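Local coordinates for protein MFP2b (Ascaris suum, PDB 2BJR) that probably enhances polymerization of the major sperm protein during amoeboid movement of nematode sperm, and binds a zinc ion, at residues A[85-90]-A[174-179]; A[90-95]-A[164-169]. All coordinates share one frame; numbering follows the deposited sequence.

How the interactions relate
The two contacts adjoin, their centres about 11 Å apart, and meet at Gly-90, where helix 86-89 gives way to strand 92-97. Interaction 1 lies at the surface and is made by metal bonds: it ties helix 86-89 to the cysteine-rich 174-179 through zinc, with little other packing. Interaction 2 is partly buried and is sheet chemistry, a ladder of backbone hydrogen bonds between strands 92-97 and 161-166 with aromatic and charged side chains on both faces. Along the chain it falls between the partners of interaction 1, since strand 92-97 follows helix 86-89 and strand 161-166 precedes the zinc-binding cysteines. The nearest side-chain atoms of Trp-92 and His-86 are about 4 Å apart.

Interaction 1 of 2, residues A[85-90]-A[174-179]; sequences NHLSLG and CECEEC. With ZN (zinc ion), chain C.
His-86 and three cysteines, Cys-174, Cys-176 and Cys-179, bind one zinc ion in a three-cysteine, one-histidine site, the last two cysteines forming a CxxC pair. His-86 gives NE2, which lies 2.0 Å from zinc. On the other segment Cys-174 SG and Cys-176 SG each stand 2.3 Å from the metal, and Cys-179 SG 2.1 Å. The Cys-174 sulfur sits at the edge of the imidazole ring, near its plane. With CG lying between the backbone N and the carbonyl carbon (chi1 64°), the His-86 ring turns its NE2 to the cysteines, while Leu-87 CG lies above one ring face, offset toward the rim. Two sulfurs are also gripped by backbone N-H groups: Cys-176 N donates to Cys-174 SG, and Cys-179 N to Cys-176 SG, a capping bond from the N-cap position of helix 177-180. Such bonds would probably spread the thiolate charge. Leu-87 adds the apolar contact, its CD1 lying 3.8 Å from Cys-176 CB while CD2 reaches the Glu-178 carboxylate. Next to the histidine in sequence, Asn-85 caps helix 86-89: its OD1 accepts from Leu-87 N at 3.0 Å, the donor sitting 37° above the carbonyl plane.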
loop_
_atom_site.group_PDB
_atom_site.type_symbol
_atom_site.label_atom_id
_atom_site.label_comp_id
_atom_site.label_asym_id
_atom_site.label_seq_id
_atom_site.Cartn_x
_atom_site.Cartn_y
_atom_site.Cartn_z
ATOM N N ASN A 85 13.477 10.117 -8.765
ATOM C CA ASN A 85 12.441 10.566 -9.669
ATOM C C ASN A 85 12.959 10.678 -11.089
ATOM O O ASN A 85 14.115 10.318 -11.378
ATOM C CB ASN A 85 11.785 11.859 -9.158
ATOM C CG ASN A 85 12.739 13.043 -9.131
ATOM O OD1 ASN A 85 13.710 13.100 -9.896
ATOM N ND2 ASN A 85 12.454 13.999 -8.242
ATOM N N HIS A 86 12.113 11.139 -11.992
ATOM C CA HIS A 86 12.477 11.121 -13.401
ATOM C C HIS A 86 13.702 11.997 -13.754
ATOM O O HIS A 86 14.330 11.769 -14.764
ATOM C CB HIS A 86 11.297 11.509 -14.267
ATOM C CG HIS A 86 10.830 12.909 -14.043
ATOM N ND1 HIS A 86 11.230 13.956 -14.846
ATOM C CD2 HIS A 86 10.022 13.445 -13.095
ATOM C CE1 HIS A 86 10.656 15.070 -14.423
ATOM N NE2 HIS A 86 9.945 14.792 -13.345
ATOM N N LEU A 87 14.035 12.980 -12.925
ATOM C CA LEU A 87 15.239 13.783 -13.171
ATOM C C LEU A 87 16.523 12.967 -13.060
ATOM O O LEU A 87 17.414 13.134 -13.884
ATOM C CB LEU A 87 15.330 14.942 -12.185
ATOM C CG LEU A 87 14.180 15.946 -12.213
ATOM C CD1 LEU A 87 14.489 17.090 -11.224
ATOM C CD2 LEU A 87 13.917 16.441 -13.624
ATOM N N SER A 88 16.620 12.124 -12.032
ATOM C CA SER A 88 17.799 11.263 -11.828
ATOM C C SER A 88 17.707 9.923 -12.559
ATOM O O SER A 88 18.748 9.323 -12.866
ATOM C CB SER A 88 18.062 11.014 -10.331
ATOM O OG SER A 88 16.993 10.353 -9.662
ATOM N N LEU A 89 16.491 9.464 -12.868
ATOM C CA LEU A 89 16.296 8.142 -13.480
ATOM C C LEU A 89 16.054 8.151 -14.990
ATOM O O LEU A 89 16.398 7.197 -15.698
ATOM C CB LEU A 89 15.138 7.422 -12.772
ATOM C CG LEU A 89 15.357 7.194 -11.286
ATOM C CD1 LEU A 89 14.056 6.675 -10.671
ATOM C CD2 LEU A 89 16.498 6.229 -11.023
ATOM N N GLY A 90 15.448 9.202 -15.501
ATOM C CA GLY A 90 15.108 9.243 -16.918
ATOM C C GLY A 90 13.792 8.587 -17.294
ATOM O O GLY A 90 13.419 8.549 -18.464
ATOM N N CYS A 174 3.974 15.296 -10.139
ATOM C CA CYS A 174 5.345 15.592 -9.772
ATOM C C CYS A 174 5.519 17.046 -9.302
ATOM O O CYS A 174 4.951 17.953 -9.901
ATOM C CB CYS A 174 6.286 15.359 -10.951
ATOM S SG CYS A 174 8.000 15.300 -10.399
ATOM N N GLU A 175 6.340 17.230 -8.264
ATOM C CA GLU A 175 6.635 18.551 -7.684
ATOM C C GLU A 175 8.129 18.908 -7.752
ATOM O O GLU A 175 8.598 19.779 -7.008
ATOM C CB GLU A 175 6.141 18.624 -6.224
ATOM C CG GLU A 175 4.911 19.511 -6.041
ATOM C CD GLU A 175 4.043 19.097 -4.860
ATOM O OE1 GLU A 175 4.585 18.611 -3.831
ATOM O OE2 GLU A 175 2.800 19.274 -4.969
ATOM N N CYS A 176 8.871 18.245 -8.638
ATOM C CA CYS A 176 10.252 18.636 -8.936
ATOM C C CYS A 176 10.249 19.998 -9.660
ATOM O O CYS A 176 9.238 20.414 -10.223
ATOM C CB CYS A 176 10.961 17.585 -9.792
ATOM S SG CYS A 176 10.678 17.757 -11.575
ATOM N N GLU A 177 11.386 20.675 -9.659
ATOM C CA GLU A 177 11.442 22.038 -10.190
ATOM C C GLU A 177 11.125 22.158 -11.674
ATOM O O GLU A 177 10.615 23.182 -12.091
ATOM C CB GLU A 177 12.798 22.683 -9.912
ATOM C CG GLU A 177 12.804 24.182 -10.196
ATOM C CD GLU A 177 11.639 24.916 -9.535
ATOM O OE1 GLU A 177 11.745 25.143 -8.301
ATOM O OE2 GLU A 177 10.639 25.246 -10.239
ATOM N N GLU A 178 11.410 21.126 -12.467
ATOM C CA GLU A 178 11.086 21.158 -13.898
ATOM C C GLU A 178 9.601 21.031 -14.152
ATOM O O GLU A 178 9.061 21.713 -15.031
ATOM C CB GLU A 178 11.795 20.032 -14.647
ATOM C CG GLU A 178 13.307 20.185 -14.792
ATOM C CD GLU A 178 13.779 19.651 -16.140
ATOM O OE1 GLU A 178 13.491 20.306 -17.174
ATOM O OE2 GLU A 178 14.396 18.563 -16.185
ATOM N N CYS A 179 8.948 20.123 -13.415
ATOM C CA CYS A 179 7.534 19.894 -13.565
ATOM C C CYS A 179 6.750 21.085 -12.997
ATOM O O CYS A 179 5.710 21.475 -13.524
ATOM C CB CYS A 179 7.125 18.590 -12.899
ATOM S SG CYS A 179 7.842 17.097 -13.661
HETATM ZN ZN ZN C . 9.073 16.220 -12.174
#

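Interaction 2 of 2, residues A[90-95]-A[164-169]; sequences GYWYNW and ARELKG
Trp-92 to Asn-94 pair antiparallel with Ala-164 to Glu-166, Trp-92/Glu-166 and Asn-94/Ala-164 as hydrogen-bonded pairs flanking the non-hydrogen-bonded pair Tyr-93/Arg-165, and the short strand axes are 135° apart. This is one ladder of a small antiparallel sheet in which strand 161-166 is central and strand 92-97 an outer strand. The Glu-166 N to Trp-92 O bond is nearly straight, 2.8 Å, while Trp-92 N donates back to Glu-166 O.

On the face carrying Trp-92, Asn-94 and Glu-166, the glutamate chain crosses the indole. Its CB lies over the five-membered ring as a CH-pi contact, 3.5 Å from the centroid, and CG passes over the six-membered ring. Bent at its second torsion, the chain brings OE2 to Asn-94 ND2 at 2.8 Å; the amide meets that oxygen on its anti side, 29° out of the carboxylate plane. Lys-104 forms a salt bridge to the same oxygen.

On the face of Tyr-93 and Arg-165, the arginine CG meets the tyrosine ring at its edge, and the chain bends at chi3 to carry the guanidinium over Tyr-91. NH1 stands 3.4 Å above the centre of that ring, a cation-pi contact with the two planes 38° apart. Salt bridges to Asp-9 and Glu-110 hold the guanidinium there, and Asp-9 is also hydrogen-bonded to Tyr-93 OH.

Where strand 161-166 ends, beside the start of strand 92-97, a water donates to both Gly-90 O and Leu-167 O. Residues 168-169 then pass the edge of the indole, and Trp-92 NE1 makes a weak hydrogen bond, 3.4 Å, to Lys-168 O in the ring plane.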
loop_
_atom_site.group_PDB
_atom_site.type_symbol
_atom_site.label_atom_id
_atom_site.label_comp_id
_atom_site.label_asym_id
_atom_site.label_seq_id
_atom_site.Cartn_x
_atom_site.Cartn_y
_atom_site.Cartn_z
ATOM N N GLY A 90 15.448 9.202 -15.501
ATOM C CA GLY A 90 15.108 9.243 -16.918
ATOM C C GLY A 90 13.792 8.587 -17.294
ATOM O O GLY A 90 13.419 8.549 -18.464
ATOM N N TYR A 91 13.055 8.099 -16.291
ATOM C CA TYR A 91 11.768 7.448 -16.550
ATOM C C TYR A 91 10.875 7.538 -15.329
ATOM O O TYR A 91 11.325 7.792 -14.201
ATOM C CB TYR A 91 11.955 5.943 -16.930
ATOM C CG TYR A 91 12.520 5.103 -15.838
ATOM C CD1 TYR A 91 11.698 4.364 -14.977
ATOM C CD2 TYR A 91 13.881 5.002 -15.653
ATOM C CE1 TYR A 91 12.238 3.610 -13.945
ATOM C CE2 TYR A 91 14.416 4.225 -14.629
ATOM C CZ TYR A 91 13.593 3.540 -13.776
ATOM O OH TYR A 91 14.138 2.816 -12.752
ATOM N N TRP A 92 9.599 7.331 -15.574
ATOM C CA TRP A 92 8.617 7.049 -14.505
ATOM C C TRP A 92 7.671 5.973 -15.024
ATOM O O TRP A 92 7.554 5.747 -16.231
ATOM C CB TRP A 92 7.806 8.304 -14.099
ATOM C CG TRP A 92 7.128 9.062 -15.237
ATOM C CD1 TRP A 92 7.720 9.967 -16.100
ATOM C CD2 TRP A 92 5.740 9.061 -15.579
ATOM N NE1 TRP A 92 6.793 10.469 -16.971
ATOM C CE2 TRP A 92 5.568 9.946 -16.675
ATOM C CE3 TRP A 92 4.623 8.391 -15.093
ATOM C CZ2 TRP A 92 4.333 10.160 -17.284
ATOM C CZ3 TRP A 92 3.389 8.630 -15.685
ATOM C CH2 TRP A 92 3.260 9.496 -16.774
ATOM N N TYR A 93 7.051 5.256 -14.093
ATOM C CA TYR A 93 6.180 4.134 -14.443
ATOM C C TYR A 93 4.729 4.568 -14.563
ATOM O O TYR A 93 4.209 5.349 -13.742
ATOM C CB TYR A 93 6.314 3.045 -13.397
ATOM C CG TYR A 93 7.643 2.320 -13.393
ATOM C CD1 TYR A 93 8.265 1.977 -12.194
ATOM C CD2 TYR A 93 8.256 1.913 -14.581
ATOM C CE1 TYR A 93 9.444 1.274 -12.175
ATOM C CE2 TYR A 93 9.449 1.194 -14.549
ATOM C CZ TYR A 93 10.025 0.889 -13.362
ATOM O OH TYR A 93 11.220 0.192 -13.325
ATOM N N ASN A 94 4.101 4.117 -15.625
ATOM C CA ASN A 94 2.702 4.399 -15.902
ATOM C C ASN A 94 1.995 3.089 -16.214
ATOM O O ASN A 94 2.427 2.347 -17.096
ATOM C CB ASN A 94 2.614 5.350 -17.094
ATOM C CG ASN A 94 1.225 5.920 -17.305
ATOM O OD1 ASN A 94 0.362 5.848 -16.431
ATOM N ND2 ASN A 94 1.000 6.485 -18.478
ATOM N N TRP A 95 0.906 2.793 -15.514
ATOM C CA TRP A 95 0.174 1.549 -15.765
ATOM C C TRP A 95 -0.812 1.761 -16.878
ATOM O O TRP A 95 -1.641 2.646 -16.795
ATOM C CB TRP A 95 -0.559 1.069 -14.497
ATOM C CG TRP A 95 0.294 0.620 -13.373
ATOM C CD1 TRP A 95 0.905 1.382 -12.458
ATOM C CD2 TRP A 95 0.625 -0.752 -13.029
ATOM N NE1 TRP A 95 1.627 0.606 -11.581
ATOM C CE2 TRP A 95 1.448 -0.708 -11.889
ATOM C CE3 TRP A 95 0.337 -1.987 -13.598
ATOM C CZ2 TRP A 95 1.952 -1.850 -11.278
ATOM C CZ3 TRP A 95 0.811 -3.124 -12.989
ATOM C CH2 TRP A 95 1.620 -3.051 -11.844
ATOM N N ALA A 164 4.346 0.674 -18.237
ATOM C CA ALA A 164 5.166 1.374 -19.250
ATOM C C ALA A 164 6.162 2.285 -18.555
ATOM O O ALA A 164 5.856 2.926 -17.535
ATOM C CB ALA A 164 4.263 2.198 -20.186
ATOM N N ARG A 165 7.388 2.317 -19.066
ATOM C CA ARG A 165 8.349 3.340 -18.732
ATOM C C ARG A 165 8.103 4.558 -19.631
ATOM O O ARG A 165 8.147 4.454 -20.870
ATOM C CB ARG A 165 9.793 2.825 -18.939
ATOM C CG ARG A 165 10.233 1.683 -18.064
ATOM C CD ARG A 165 11.345 0.801 -18.688
ATOM N NE ARG A 165 12.506 1.601 -19.123
ATOM C CZ ARG A 165 13.472 2.034 -18.355
ATOM N NH1 ARG A 165 13.508 1.766 -17.059
ATOM N NH2 ARG A 165 14.460 2.779 -18.895
ATOM N N GLU A 166 7.841 5.700 -19.001
ATOM C CA GLU A 166 7.625 6.953 -19.701
ATOM C C GLU A 166 8.939 7.699 -19.657
ATOM O O GLU A 166 9.462 7.998 -18.585
ATOM C CB GLU A 166 6.544 7.780 -19.003
ATOM C CG GLU A 166 5.203 7.110 -18.955
ATOM C CD GLU A 166 4.325 7.356 -20.159
ATOM O OE1 GLU A 166 4.737 8.069 -21.101
ATOM O OE2 GLU A 166 3.211 6.809 -20.165
ATOM N N LEU A 167 9.450 8.018 -20.840
ATOM C CA LEU A 167 10.787 8.565 -20.998
ATOM C C LEU A 167 10.799 10.096 -21.130
ATOM O O LEU A 167 11.876 10.700 -21.094
ATOM C CB LEU A 167 11.464 7.912 -22.206
ATOM C CG LEU A 167 11.603 6.384 -22.078
ATOM C CD1 LEU A 167 12.438 5.790 -23.226
ATOM C CD2 LEU A 167 12.209 6.034 -20.738
ATOM N N LYS A 168 9.622 10.711 -21.221
ATOM C CA LYS A 168 9.524 12.185 -21.270
ATOM C C LYS A 168 8.652 12.766 -20.145
ATOM O O LYS A 168 7.602 12.216 -19.777
ATOM C CB LYS A 168 9.057 12.686 -22.652
ATOM C CG LYS A 168 7.777 12.052 -23.210
ATOM C CD LYS A 168 7.749 11.980 -24.756
ATOM C CE LYS A 168 6.747 10.882 -25.249
ATOM N NZ LYS A 168 5.866 11.292 -26.426
ATOM N N GLY A 169 9.147 13.854 -19.564
ATOM C CA GLY A 169 8.457 14.536 -18.498
ATOM C C GLY A 169 8.438 13.741 -17.209
ATOM O O GLY A 169 9.265 12.853 -16.947
HETATM O O HOH W 1 14.591 9.743 -20.561
#